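Local coordinates for protein endonuclease and methylase LlaGI (Lactococcus lactis, PDB 5FFJ) that recognises a specific DNA sequence and, as a Type ISP restriction-modification enzyme, probably methylates it or cleaves DNA at a distance from it after ATP-driven translocation, at residues Ser862-Asn867 and Lys1117-Arg1122; Arg1122-Arg1127 and Arg1158-Asn1163; Thr745-Thr750 and Ile791-Thr796. One frame throughout, in Å; residues are numbered along the deposited sequence.

Contact 1: Ser862-Asn867 and Lys1117-Arg1122; sequences SNENDN and KISWSR. With nucleotides of chain C.
Glu864 and Trp1120 carry the protein-protein part of this contact, their side chains crossing at about a right angle. Glu864 OE2 lies at the edge of the indole, near its plane and 3.4 Å from Trp1120 CD1, with carboxylate and ring planes 35° apart. The other oxygen is modelled too close to the Trp1120 backbone, so its role there is doubtful. One indole face is covered from within its own segment by Ile1118, whose CG2 sits 3.4 Å above the Trp1120 ring plane, over its centre.

Backbone bonds shape the first segment. A type I beta turn from Ser862 to Asn865, closed by Asn865 N to Ser862 O at 3.2 Å, brings Asn863 and Glu864 toward the other segment. Asn863 also faces the DNA: its N makes a weak 3.4 Å hydrogen bond to OP1 of DA17 of chain C, and its CB packs against the same phosphate.

Arg1122 reads a base. Its chain runs out extended, then turns about the CG-CD bond (chi3 62°), setting the guanidinium edge-on to DG19 of chain C. Arg1122 NH1 donates to N7 of DG19 of chain C at 3.0 Å and Arg1122 NH2 to its O6 at 2.6 Å, each bond at 155°, the familiar two-pronged arginine reading of guanine in the major groove. One guanidinium face lies over DT18 of chain C, whose C6 is 3.5 Å above the Arg1122 plane.

The loop after strand 850-853 of the methyltransferase thus meets the start of helix 1122-1129 in the specificity region, where Asp866 forms a salt bridge with Lys1125, while helix 1074-1096 takes Ile1118 on Met1084 and Trp1120 on Tyr1088.

Contact 2: Arg1122-Arg1127 and Arg1158-Asn1163; sequences RSLKQR and RFLNEN. With nucleotides of chain C.
Ser1123 and Glu1162 make the polar half of the tight part: Ser1123 N donates to the syn lone pair of Glu1162 OE2 at 3.0 Å and 159°. A turn about the Glu1162 CB-CG bond (chi2 74°) brings the carboxylate up to the helix start. Glu1162 OE1 bonds to the hydroxyl of Ser1121, the N-cap; the helix dipole there would probably favour the negative charge. Glu1162 OE2 also lies 3.4 Å from C7, the methyl of DT18 of chain C.

The other half centres on the Phe1159 ring. Arg1127 CD sits over one face, 3.5 Å from the Phe1159 centroid (CH-pi), and the guanidinium adds a cation-pi contact, Arg1127 CZ 4.9 Å from that centroid and 21° off the normal. Arg1127 NH2 and, weakly, NE also bond Ser1123 OG. Leu1124 crosses Phe1159 at about a right angle, its CD1 beside CE1.

Looser is the margin. Leu1124 CD1 meets Leu1160 CD1 at 4.4 Å, and the end of exposed Arg1158 leads away, packing on a DNA phosphate and making a cation-pi contact with Tyr1168.

The loop after strand 1150-1155 thus fits against helix 1122-1129, with Met1084, Ile1085 and Tyr1088 of helix 1074-1096 backing Leu1124, Leu1160 and Phe1159.

Contact 3: Thr745-Thr750 and Ile791-Thr796; sequences TFIVRT and INIEAT
Asn792 O, touched across the contact by Val748 CG2 at 3.7 Å, is the polar atom gripped by two donors. Thr796 N bonds to Asn792 O at 3.2 Å in the regular helical pattern, and Thr796 OG1 donates to the same oxygen in a bond modelled as very short, its length doubtful. The Thr796 rotamer places OG1 between the backbone N and the carbonyl carbon (chi1 48°), with the hydroxyl folded back along its own helix.

The same rotamer sets CG2 against Val748: Thr796 CG2 meets Val748 CG1 at 3.9 Å, the two side chains crossing at about a right angle. Val748 is thus spread over one turn of the facing helix, one branch on the Asn792 carbonyl and the other on Thr796.

Deeper in the interface Ile747 and Ile793 cross obliquely, and both are buried. Ile747 CD1 and Ile793 CD1 meet at 3.6 Å, Ile747 CG2 and Ile793 CG2 at 3.7 Å, so the CD1 ends and the CG2 branches both meet. Phe810, from a loop, also packs on Ile793. With an alanine in place of Ile793, the Ile747 branches and Phe810 would probably lose their shared neighbour and a gap would open between the helices.

The segment axes run almost parallel, 8° apart, and approach to 9.2 Å. Arg749 extends the layer through a salt bridge to Asp711 of helix 707-725. Helix 745-760 follows strand 736-738 and helix 783-797 follows strand 776-780, neighbouring parallel strands of one sheet; side-by-side helices after successive strands are characteristic of the Rossmann-like methyltransferase fold, whose cofactor in relatives binds near the end of the first strand.

Along the chain contact 3 comes first, then contact 1, then contact 2. Contact 3 stands apart, its centre about 40 Å from that of contact 1 and about 49 Å from that of contact 2; it lies within the methyltransferase core, on the other side of the chain's centre from contact 2. Contacts 1 and 2 are neighbours, their centres about 12 Å apart, and share Arg1122 at the start of helix 1122-1129. Contact 1 joins methyltransferase loop to specificity region, whereas contact 2 lies wholly in the latter. They meet at the guanine-reading arginine, consistent with coupling of sequence recognition to the methylating part of the enzyme.

Contact 1: Ser862-Asn867 and Lys1117-Arg1122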
loop_
_atom_site.group_PDB
_atom_site.type_symbol
_atom_site.label_atom_id
_atom_site.label_comp_id
_atom_site.label_asym_id
_atom_site.label_seq_id
_atom_site.Cartn_x
_atom_site.Cartn_y
_atom_site.Cartn_z
ATOM N N SER A 862 10.006 1.854 -4.667
ATOM C CA SER A 862 10.562 1.072 -5.772
ATOM C C SER A 862 10.228 1.864 -7.044
ATOM O O SER A 862 9.175 2.498 -7.116
ATOM C CB SER A 862 9.997 -0.348 -5.808
ATOM O OG SER A 862 10.495 -1.109 -4.718
ATOM N N ASN A 863 11.107 1.816 -8.041
ATOM C CA ASN A 863 11.289 2.938 -8.973
ATOM C C ASN A 863 10.070 3.393 -9.781
ATOM O O ASN A 863 9.839 4.596 -9.929
ATOM C CB ASN A 863 12.413 2.609 -9.960
ATOM C CG ASN A 863 12.853 3.815 -10.759
ATOM O OD1 ASN A 863 12.595 3.909 -11.957
ATOM N ND2 ASN A 863 13.513 4.756 -10.091
ATOM N N GLU A 864 9.294 2.450 -10.302
ATOM C CA GLU A 864 8.280 2.778 -11.303
ATOM C C GLU A 864 6.982 3.254 -10.669
ATOM O O GLU A 864 6.023 3.580 -11.369
ATOM C CB GLU A 864 8.006 1.575 -12.204
ATOM C CG GLU A 864 9.252 0.747 -12.479
ATOM C CD GLU A 864 9.418 0.364 -13.937
ATOM O OE1 GLU A 864 10.547 -0.011 -14.308
ATOM O OE2 GLU A 864 8.441 0.439 -14.715
ATOM N N ASN A 865 6.952 3.283 -9.341
ATOM C CA ASN A 865 5.873 3.943 -8.623
ATOM C C ASN A 865 6.168 5.441 -8.592
ATOM O O ASN A 865 6.219 6.053 -7.524
ATOM C CB ASN A 865 5.734 3.374 -7.208
ATOM C CG ASN A 865 5.741 1.856 -7.187
ATOM O OD1 ASN A 865 5.311 1.207 -8.142
ATOM N ND2 ASN A 865 6.229 1.284 -6.092
ATOM N N ASP A 866 6.351 6.013 -9.783
ATOM C CA ASP A 866 6.864 7.373 -9.957
ATOM C C ASP A 866 6.054 8.378 -9.144
ATOM O O ASP A 866 6.578 9.402 -8.701
ATOM C CB ASP A 866 6.841 7.784 -11.438
ATOM C CG ASP A 866 7.360 6.697 -12.368
ATOM O OD1 ASP A 866 8.594 6.545 -12.488
ATOM O OD2 ASP A 866 6.529 6.008 -12.998
ATOM N N ASN A 867 4.769 8.069 -8.969
ATOM C CA ASN A 867 3.861 8.883 -8.167
ATOM C C ASN A 867 4.449 9.118 -6.778
ATOM O O ASN A 867 4.227 10.167 -6.167
ATOM C CB ASN A 867 2.482 8.210 -8.043
ATOM C CG ASN A 867 1.999 7.575 -9.347
ATOM O OD1 ASN A 867 1.918 6.351 -9.457
ATOM N ND2 ASN A 867 1.646 8.405 -10.324
ATOM N N LYS A 1117 7.102 -4.483 -19.491
ATOM C CA LYS A 1117 7.821 -4.019 -20.674
ATOM C C LYS A 1117 9.267 -3.684 -20.338
ATOM O O LYS A 1117 10.204 -4.218 -20.932
ATOM C CB LYS A 1117 7.141 -2.782 -21.256
ATOM C CG LYS A 1117 5.766 -3.029 -21.829
ATOM C CD LYS A 1117 5.860 -3.494 -23.268
ATOM C CE LYS A 1117 4.488 -3.611 -23.903
ATOM N NZ LYS A 1117 4.586 -3.844 -25.369
ATOM N N ILE A 1118 9.424 -2.791 -19.364
ATOM C CA ILE A 1118 10.728 -2.277 -18.954
ATOM C C ILE A 1118 10.817 -2.205 -17.435
ATOM O O ILE A 1118 9.824 -1.915 -16.765
ATOM C CB ILE A 1118 10.989 -0.859 -19.561
ATOM C CG1 ILE A 1118 11.418 -0.969 -21.026
ATOM C CG2 ILE A 1118 12.066 -0.085 -18.784
ATOM C CD1 ILE A 1118 10.952 0.192 -21.878
ATOM N N SER A 1119 12.001 -2.494 -16.902
ATOM C CA SER A 1119 12.296 -2.212 -15.503
ATOM C C SER A 1119 13.186 -0.970 -15.445
ATOM O O SER A 1119 14.413 -1.064 -15.484
ATOM C CB SER A 1119 12.963 -3.408 -14.811
ATOM O OG SER A 1119 12.936 -3.244 -13.399
ATOM N N TRP A 1120 12.546 0.196 -15.382
ATOM C CA TRP A 1120 13.245 1.475 -15.271
ATOM C C TRP A 1120 14.139 1.554 -14.043
ATOM O O TRP A 1120 13.846 0.980 -12.994
ATOM C CB TRP A 1120 12.244 2.638 -15.233
ATOM C CG TRP A 1120 11.464 2.810 -16.504
ATOM C CD1 TRP A 1120 10.125 2.616 -16.679
ATOM C CD2 TRP A 1120 11.984 3.201 -17.781
ATOM N NE1 TRP A 1120 9.777 2.867 -17.986
ATOM C CE2 TRP A 1120 10.901 3.227 -18.682
ATOM C CE3 TRP A 1120 13.257 3.533 -18.248
ATOM C CZ2 TRP A 1120 11.055 3.572 -20.023
ATOM C CZ3 TRP A 1120 13.407 3.875 -19.580
ATOM C CH2 TRP A 1120 12.313 3.891 -20.451
ATOM N N SER A 1121 15.244 2.269 -14.205
ATOM C CA SER A 1121 16.100 2.665 -13.099
ATOM C C SER A 1121 16.580 4.077 -13.394
ATOM O O SER A 1121 16.435 4.550 -14.521
ATOM C CB SER A 1121 17.277 1.707 -12.939
ATOM O OG SER A 1121 18.153 1.803 -14.049
ATOM N N ARG A 1122 17.145 4.744 -12.394
ATOM C CA ARG A 1122 17.597 6.121 -12.559
ATOM C C ARG A 1122 18.460 6.280 -13.805
ATOM O O ARG A 1122 18.146 7.079 -14.686
ATOM C CB ARG A 1122 18.381 6.585 -11.330
ATOM C CG ARG A 1122 18.968 7.982 -11.483
ATOM C CD ARG A 1122 19.482 8.533 -10.162
ATOM N NE ARG A 1122 20.567 7.727 -9.614
ATOM C CZ ARG A 1122 21.298 8.072 -8.560
ATOM N NH1 ARG A 1122 21.067 9.217 -7.931
ATOM N NH2 ARG A 1122 22.266 7.271 -8.134
ATOM P P DA C 17 15.148 0.684 -8.385
ATOM O OP1 DA C 17 13.886 0.041 -8.820
ATOM O OP2 DA C 17 16.233 0.907 -9.367
ATOM O "O5'" DA C 17 14.813 2.087 -7.689
ATOM C "C5'" DA C 17 13.865 2.127 -6.624
ATOM C "C4'" DA C 17 14.370 2.938 -5.442
ATOM O "O4'" DA C 17 15.546 2.302 -4.883
ATOM C "C3'" DA C 17 14.776 4.379 -5.753
ATOM O "O3'" DA C 17 14.304 5.246 -4.721
ATOM C "C2'" DA C 17 16.297 4.315 -5.811
ATOM C "C1'" DA C 17 16.600 3.237 -4.790
ATOM N N9 DA C 17 17.843 2.528 -5.021
ATOM C C8 DA C 17 18.273 1.982 -6.195
ATOM N N7 DA C 17 19.428 1.378 -6.103
ATOM C C5 DA C 17 19.772 1.529 -4.772
ATOM C C6 DA C 17 20.886 1.109 -4.039
ATOM N N6 DA C 17 21.892 0.424 -4.580
ATOM N N1 DA C 17 20.926 1.421 -2.727
ATOM C C2 DA C 17 19.908 2.110 -2.198
ATOM N N3 DA C 17 18.805 2.559 -2.789
ATOM C C4 DA C 17 18.802 2.230 -4.090
ATOM P P DT C 18 14.040 6.804 -5.006
ATOM O OP1 DT C 18 13.100 7.265 -3.960
ATOM O OP2 DT C 18 13.677 6.982 -6.430
ATOM O "O5'" DT C 18 15.468 7.480 -4.738
ATOM C "C5'" DT C 18 16.034 7.420 -3.430
ATOM C "C4'" DT C 18 17.493 7.830 -3.434
ATOM O "O4'" DT C 18 18.328 6.708 -3.843
ATOM C "C3'" DT C 18 17.853 8.982 -4.391
ATOM O "O3'" DT C 18 18.573 9.991 -3.691
ATOM C "C2'" DT C 18 18.713 8.296 -5.453
ATOM C "C1'" DT C 18 19.380 7.228 -4.615
ATOM N N1 DT C 18 20.057 6.125 -5.374
ATOM C C2 DT C 18 21.219 5.589 -4.866
ATOM O O2 DT C 18 21.722 5.962 -3.823
ATOM N N3 DT C 18 21.771 4.590 -5.619
ATOM C C4 DT C 18 21.294 4.084 -6.811
ATOM O O4 DT C 18 21.867 3.182 -7.416
ATOM C C5 DT C 18 20.073 4.692 -7.296
ATOM C C7 DT C 18 19.453 4.230 -8.583
ATOM C C6 DT C 18 19.521 5.674 -6.562
ATOM P P DG C 19 18.187 11.543 -3.830
ATOM O OP1 DG C 19 16.824 11.733 -3.297
ATOM O OP2 DG C 19 18.498 11.968 -5.213
ATOM O "O5'" DG C 19 19.208 12.254 -2.829
ATOM C "C5'" DG C 19 19.190 11.914 -1.443
ATOM C "C4'" DG C 19 20.562 12.089 -0.814
ATOM O "O4'" DG C 19 21.424 10.998 -1.230
ATOM C "C3'" DG C 19 21.294 13.365 -1.205
ATOM O "O3'" DG C 19 22.096 13.844 -0.114
ATOM C "C2'" DG C 19 22.128 12.922 -2.405
ATOM C "C1'" DG C 19 22.471 11.475 -2.056
ATOM N N9 DG C 19 22.592 10.571 -3.204
ATOM C C8 DG C 19 21.744 10.471 -4.284
ATOM N N7 DG C 19 22.101 9.550 -5.141
ATOM C C5 DG C 19 23.249 8.996 -4.590
ATOM C C6 DG C 19 24.082 7.952 -5.067
ATOM O O6 DG C 19 23.964 7.290 -6.110
ATOM N N1 DG C 19 25.145 7.703 -4.200
ATOM C C2 DG C 19 25.370 8.373 -3.021
ATOM N N2 DG C 19 26.444 7.990 -2.315
ATOM N N3 DG C 19 24.598 9.349 -2.563
ATOM C C4 DG C 19 23.560 9.607 -3.395
#

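Contact 2: Arg1122-Arg1127 and Arg1158-Asn1163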
loop_
_atom_site.group_PDB
_atom_site.type_symbol
_atom_site.label_atom_id
_atom_site.label_comp_id
_atom_site.label_asym_id
_atom_site.label_seq_id
_atom_site.Cartn_x
_atom_site.Cartn_y
_atom_site.Cartn_z
ATOM N N ARG A 1122 17.145 4.744 -12.394
ATOM C CA ARG A 1122 17.597 6.121 -12.559
ATOM C C ARG A 1122 18.460 6.280 -13.805
ATOM O O ARG A 1122 18.146 7.079 -14.686
ATOM C CB ARG A 1122 18.381 6.585 -11.330
ATOM C CG ARG A 1122 18.968 7.982 -11.483
ATOM C CD ARG A 1122 19.482 8.533 -10.162
ATOM N NE ARG A 1122 20.567 7.727 -9.614
ATOM C CZ ARG A 1122 21.298 8.072 -8.560
ATOM N NH1 ARG A 1122 21.067 9.217 -7.931
ATOM N NH2 ARG A 1122 22.266 7.271 -8.134
ATOM N N SER A 1123 19.535 5.502 -13.877
ATOM C CA SER A 1123 20.465 5.580 -14.995
ATOM C C SER A 1123 19.776 5.337 -16.335
ATOM O O SER A 1123 20.057 6.028 -17.310
ATOM C CB SER A 1123 21.605 4.578 -14.807
ATOM O OG SER A 1123 22.254 4.305 -16.036
ATOM N N LEU A 1124 18.875 4.361 -16.387
ATOM C CA LEU A 1124 18.217 4.025 -17.645
ATOM C C LEU A 1124 17.323 5.173 -18.104
ATOM O O LEU A 1124 17.175 5.409 -19.303
ATOM C CB LEU A 1124 17.397 2.740 -17.512
ATOM C CG LEU A 1124 16.923 2.144 -18.841
ATOM C CD1 LEU A 1124 18.095 1.584 -19.627
ATOM C CD2 LEU A 1124 15.879 1.068 -18.619
ATOM N N LYS A 1125 16.732 5.883 -17.148
ATOM C CA LYS A 1125 15.931 7.060 -17.464
ATOM C C LYS A 1125 16.814 8.162 -18.033
ATOM O O LYS A 1125 16.425 8.856 -18.971
ATOM C CB LYS A 1125 15.194 7.577 -16.225
ATOM C CG LYS A 1125 14.105 6.660 -15.700
ATOM C CD LYS A 1125 13.326 7.332 -14.579
ATOM C CE LYS A 1125 12.494 6.332 -13.805
ATOM N NZ LYS A 1125 11.170 6.880 -13.410
ATOM N N GLN A 1126 18.003 8.320 -17.455
ATOM C CA GLN A 1126 18.945 9.338 -17.903
ATOM C C GLN A 1126 19.288 9.150 -19.375
ATOM O O GLN A 1126 19.419 10.118 -20.124
ATOM C CB GLN A 1126 20.224 9.298 -17.065
ATOM C CG GLN A 1126 20.026 9.653 -15.603
ATOM C CD GLN A 1126 21.245 9.348 -14.758
ATOM O OE1 GLN A 1126 22.227 8.781 -15.239
ATOM N NE2 GLN A 1126 21.188 9.724 -13.488
ATOM N N ARG A 1127 19.431 7.893 -19.780
ATOM C CA ARG A 1127 19.783 7.560 -21.155
ATOM C C ARG A 1127 18.567 7.646 -22.072
ATOM O O ARG A 1127 18.699 7.635 -23.295
ATOM C CB ARG A 1127 20.391 6.160 -21.222
ATOM C CG ARG A 1127 21.561 5.945 -20.272
ATOM C CD ARG A 1127 21.969 4.488 -20.238
ATOM N NE ARG A 1127 22.533 4.099 -18.949
ATOM C CZ ARG A 1127 23.826 4.137 -18.642
ATOM N NH1 ARG A 1127 24.725 4.547 -19.529
ATOM N NH2 ARG A 1127 24.223 3.758 -17.436
ATOM N N ARG A 1158 27.007 -2.750 -18.835
ATOM C CA ARG A 1158 27.061 -1.443 -18.167
ATOM C C ARG A 1158 25.744 -0.712 -18.387
ATOM O O ARG A 1158 25.226 -0.029 -17.503
ATOM C CB ARG A 1158 28.229 -0.593 -18.687
ATOM C CG ARG A 1158 29.517 -1.359 -18.989
ATOM C CD ARG A 1158 30.667 -0.396 -19.264
ATOM N NE ARG A 1158 31.380 -0.017 -18.040
ATOM C CZ ARG A 1158 32.604 -0.428 -17.706
ATOM N NH1 ARG A 1158 33.298 -1.238 -18.501
ATOM N NH2 ARG A 1158 33.147 -0.019 -16.567
ATOM N N PHE A 1159 25.230 -0.865 -19.600
ATOM C CA PHE A 1159 23.873 -0.491 -19.945
ATOM C C PHE A 1159 22.981 -1.664 -19.549
ATOM O O PHE A 1159 23.320 -2.796 -19.869
ATOM C CB PHE A 1159 23.784 -0.205 -21.440
ATOM C CG PHE A 1159 22.687 0.732 -21.825
ATOM C CD1 PHE A 1159 21.370 0.457 -21.506
ATOM C CD2 PHE A 1159 22.975 1.876 -22.548
ATOM C CE1 PHE A 1159 20.362 1.318 -21.888
ATOM C CE2 PHE A 1159 21.974 2.739 -22.931
ATOM C CZ PHE A 1159 20.665 2.461 -22.601
ATOM N N LEU A 1160 21.868 -1.390 -18.866
ATOM C CA LEU A 1160 20.951 -2.404 -18.289
ATOM C C LEU A 1160 21.444 -2.995 -16.957
ATOM O O LEU A 1160 20.723 -3.781 -16.346
ATOM C CB LEU A 1160 20.653 -3.562 -19.261
ATOM C CG LEU A 1160 19.352 -3.453 -20.048
ATOM C CD1 LEU A 1160 19.457 -2.347 -21.077
ATOM C CD2 LEU A 1160 19.028 -4.781 -20.711
ATOM N N ASN A 1161 22.643 -2.628 -16.501
ATOM C CA ASN A 1161 23.043 -2.881 -15.104
ATOM C C ASN A 1161 23.348 -1.564 -14.406
ATOM O O ASN A 1161 24.287 -0.861 -14.778
ATOM C CB ASN A 1161 24.262 -3.807 -15.001
ATOM C CG ASN A 1161 23.946 -5.241 -15.379
ATOM O OD1 ASN A 1161 22.897 -5.532 -15.953
ATOM N ND2 ASN A 1161 24.858 -6.149 -15.051
ATOM N N GLU A 1162 22.550 -1.231 -13.397
ATOM C CA GLU A 1162 22.682 0.046 -12.699
ATOM C C GLU A 1162 24.063 0.209 -12.061
ATOM O O GLU A 1162 24.630 1.303 -12.052
ATOM C CB GLU A 1162 21.601 0.175 -11.625
ATOM C CG GLU A 1162 21.459 1.574 -11.047
ATOM C CD GLU A 1162 20.776 2.543 -12.000
ATOM O OE1 GLU A 1162 20.242 2.091 -13.036
ATOM O OE2 GLU A 1162 20.771 3.759 -11.710
ATOM N N ASN A 1163 24.595 -0.887 -11.528
ATOM C CA ASN A 1163 25.904 -0.885 -10.884
ATOM C C ASN A 1163 26.693 -2.152 -11.194
ATOM O O ASN A 1163 26.437 -3.211 -10.623
ATOM C CB ASN A 1163 25.750 -0.724 -9.370
ATOM C CG ASN A 1163 25.920 0.712 -8.916
ATOM O OD1 ASN A 1163 24.967 1.352 -8.473
ATOM N ND2 ASN A 1163 27.143 1.224 -9.016
ATOM P P DT C 18 14.040 6.804 -5.006
ATOM O OP1 DT C 18 13.100 7.265 -3.960
ATOM O OP2 DT C 18 13.677 6.982 -6.430
ATOM O "O5'" DT C 18 15.468 7.480 -4.738
ATOM C "C5'" DT C 18 16.034 7.420 -3.430
ATOM C "C4'" DT C 18 17.493 7.830 -3.434
ATOM O "O4'" DT C 18 18.328 6.708 -3.843
ATOM C "C3'" DT C 18 17.853 8.982 -4.391
ATOM O "O3'" DT C 18 18.573 9.991 -3.691
ATOM C "C2'" DT C 18 18.713 8.296 -5.453
ATOM C "C1'" DT C 18 19.380 7.228 -4.615
ATOM N N1 DT C 18 20.057 6.125 -5.374
ATOM C C2 DT C 18 21.219 5.589 -4.866
ATOM O O2 DT C 18 21.722 5.962 -3.823
ATOM N N3 DT C 18 21.771 4.590 -5.619
ATOM C C4 DT C 18 21.294 4.084 -6.811
ATOM O O4 DT C 18 21.867 3.182 -7.416
ATOM C C5 DT C 18 20.073 4.692 -7.296
ATOM C C7 DT C 18 19.453 4.230 -8.583
ATOM C C6 DT C 18 19.521 5.674 -6.562
ATOM P P DG C 19 18.187 11.543 -3.830
ATOM O OP1 DG C 19 16.824 11.733 -3.297
ATOM O OP2 DG C 19 18.498 11.968 -5.213
ATOM O "O5'" DG C 19 19.208 12.254 -2.829
ATOM C "C5'" DG C 19 19.190 11.914 -1.443
ATOM C "C4'" DG C 19 20.562 12.089 -0.814
ATOM O "O4'" DG C 19 21.424 10.998 -1.230
ATOM C "C3'" DG C 19 21.294 13.365 -1.205
ATOM O "O3'" DG C 19 22.096 13.844 -0.114
ATOM C "C2'" DG C 19 22.128 12.922 -2.405
ATOM C "C1'" DG C 19 22.471 11.475 -2.056
ATOM N N9 DG C 19 22.592 10.571 -3.204
ATOM C C8 DG C 19 21.744 10.471 -4.284
ATOM N N7 DG C 19 22.101 9.550 -5.141
ATOM C C5 DG C 19 23.249 8.996 -4.590
ATOM C C6 DG C 19 24.082 7.952 -5.067
ATOM O O6 DG C 19 23.964 7.290 -6.110
ATOM N N1 DG C 19 25.145 7.703 -4.200
ATOM C C2 DG C 19 25.370 8.373 -3.021
ATOM N N2 DG C 19 26.444 7.990 -2.315
ATOM N N3 DG C 19 24.598 9.349 -2.563
ATOM C C4 DG C 19 23.560 9.607 -3.395
#

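Contact 3: Thr745-Thr750 and Ile791-Thr796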
loop_
_atom_site.group_PDB
_atom_site.type_symbol
_atom_site.label_atom_id
_atom_site.label_comp_id
_atom_site.label_asym_id
_atom_site.label_seq_id
_atom_site.Cartn_x
_atom_site.Cartn_y
_atom_site.Cartn_z
ATOM N N THR A 745 -5.240 11.225 17.319
ATOM C CA THR A 745 -5.052 10.269 18.418
ATOM C C THR A 745 -4.170 10.839 19.526
ATOM O O THR A 745 -4.416 10.601 20.708
ATOM C CB THR A 745 -4.417 8.933 17.923
ATOM O OG1 THR A 745 -5.311 8.278 17.017
ATOM C CG2 THR A 745 -4.108 7.984 19.093
ATOM N N PHE A 746 -3.144 11.589 19.139
ATOM C CA PHE A 746 -2.196 12.150 20.096
ATOM C C PHE A 746 -2.749 13.386 20.808
ATOM O O PHE A 746 -2.090 13.950 21.681
ATOM C CB PHE A 746 -0.883 12.494 19.392
ATOM C CG PHE A 746 -0.012 11.305 19.126
ATOM C CD1 PHE A 746 0.919 10.896 20.068
ATOM C CD2 PHE A 746 -0.113 10.597 17.938
ATOM C CE1 PHE A 746 1.731 9.804 19.835
ATOM C CE2 PHE A 746 0.697 9.502 17.696
ATOM C CZ PHE A 746 1.620 9.103 18.649
ATOM N N ILE A 747 -3.956 13.797 20.428
ATOM C CA ILE A 747 -4.685 14.836 21.152
ATOM C C ILE A 747 -5.801 14.194 21.962
ATOM O O ILE A 747 -5.959 14.481 23.148
ATOM C CB ILE A 747 -5.286 15.896 20.204
ATOM C CG1 ILE A 747 -4.161 16.689 19.535
ATOM C CG2 ILE A 747 -6.229 16.839 20.974
ATOM C CD1 ILE A 747 -4.626 17.800 18.620
ATOM N N VAL A 748 -6.576 13.341 21.298
ATOM C CA VAL A 748 -7.662 12.606 21.933
ATOM C C VAL A 748 -7.208 11.972 23.242
ATOM O O VAL A 748 -7.903 12.046 24.252
ATOM C CB VAL A 748 -8.203 11.510 20.995
ATOM C CG1 VAL A 748 -9.119 10.549 21.746
ATOM C CG2 VAL A 748 -8.930 12.140 19.815
ATOM N N ARG A 749 -6.031 11.356 23.213
ATOM C CA ARG A 749 -5.483 10.694 24.389
ATOM C C ARG A 749 -4.807 11.684 25.338
ATOM O O ARG A 749 -4.560 11.364 26.501
ATOM C CB ARG A 749 -4.488 9.612 23.966
ATOM C CG ARG A 749 -5.097 8.516 23.096
ATOM C CD ARG A 749 -6.253 7.808 23.789
ATOM N NE ARG A 749 -5.872 7.283 25.096
ATOM C CZ ARG A 749 -6.702 6.653 25.922
ATOM N NH1 ARG A 749 -7.971 6.468 25.581
ATOM N NH2 ARG A 749 -6.264 6.210 27.092
ATOM N N THR A 750 -4.510 12.883 24.843
ATOM C CA THR A 750 -3.901 13.915 25.678
ATOM C C THR A 750 -4.953 14.588 26.556
ATOM O O THR A 750 -4.764 14.721 27.765
ATOM C CB THR A 750 -3.189 14.989 24.838
ATOM O OG1 THR A 750 -2.419 14.364 23.805
ATOM C CG2 THR A 750 -2.269 15.826 25.715
ATOM N N ILE A 791 -13.307 16.415 14.396
ATOM C CA ILE A 791 -14.465 15.873 15.102
ATOM C C ILE A 791 -14.051 15.104 16.353
ATOM O O ILE A 791 -14.548 15.373 17.444
ATOM C CB ILE A 791 -15.289 14.931 14.198
ATOM C CG1 ILE A 791 -15.791 15.676 12.957
ATOM C CG2 ILE A 791 -16.471 14.340 14.972
ATOM C CD1 ILE A 791 -16.424 14.776 11.911
ATOM N N ASN A 792 -13.142 14.149 16.185
ATOM C CA ASN A 792 -12.712 13.286 17.282
ATOM C C ASN A 792 -12.186 14.060 18.487
ATOM O O ASN A 792 -12.293 13.597 19.622
ATOM C CB ASN A 792 -11.643 12.312 16.791
ATOM C CG ASN A 792 -12.231 11.145 16.022
ATOM O OD1 ASN A 792 -12.234 10.010 16.501
ATOM N ND2 ASN A 792 -12.747 11.421 14.831
ATOM N N ILE A 793 -11.619 15.237 18.241
ATOM C CA ILE A 793 -11.185 16.109 19.326
ATOM C C ILE A 793 -12.380 16.908 19.836
ATOM O O ILE A 793 -12.559 17.072 21.042
ATOM C CB ILE A 793 -10.068 17.074 18.880
ATOM C CG1 ILE A 793 -8.873 16.296 18.329
ATOM C CG2 ILE A 793 -9.608 17.932 20.053
ATOM C CD1 ILE A 793 -7.933 17.140 17.494
ATOM N N GLU A 794 -13.192 17.403 18.906
ATOM C CA GLU A 794 -14.402 18.141 19.252
ATOM C C GLU A 794 -15.359 17.278 20.071
ATOM O O GLU A 794 -15.951 17.742 21.045
ATOM C CB GLU A 794 -15.106 18.636 17.988
ATOM C CG GLU A 794 -14.378 19.748 17.257
ATOM C CD GLU A 794 -15.033 20.090 15.934
ATOM O OE1 GLU A 794 -16.112 19.532 15.646
ATOM O OE2 GLU A 794 -14.470 20.915 15.181
ATOM N N ALA A 795 -15.501 16.020 19.666
ATOM C CA ALA A 795 -16.423 15.094 20.315
ATOM C C ALA A 795 -15.906 14.669 21.686
ATOM O O ALA A 795 -16.660 14.629 22.657
ATOM C CB ALA A 795 -16.647 13.873 19.436
ATOM N N THR A 796 -14.619 14.349 21.756
ATOM C CA THR A 796 -14.010 13.905 23.006
ATOM C C THR A 796 -13.854 15.061 23.990
ATOM O O THR A 796 -13.568 14.843 25.168
ATOM C CB THR A 796 -12.633 13.256 22.765
ATOM O OG1 THR A 796 -11.850 14.089 21.900
ATOM C CG2 THR A 796 -12.798 11.874 22.136
#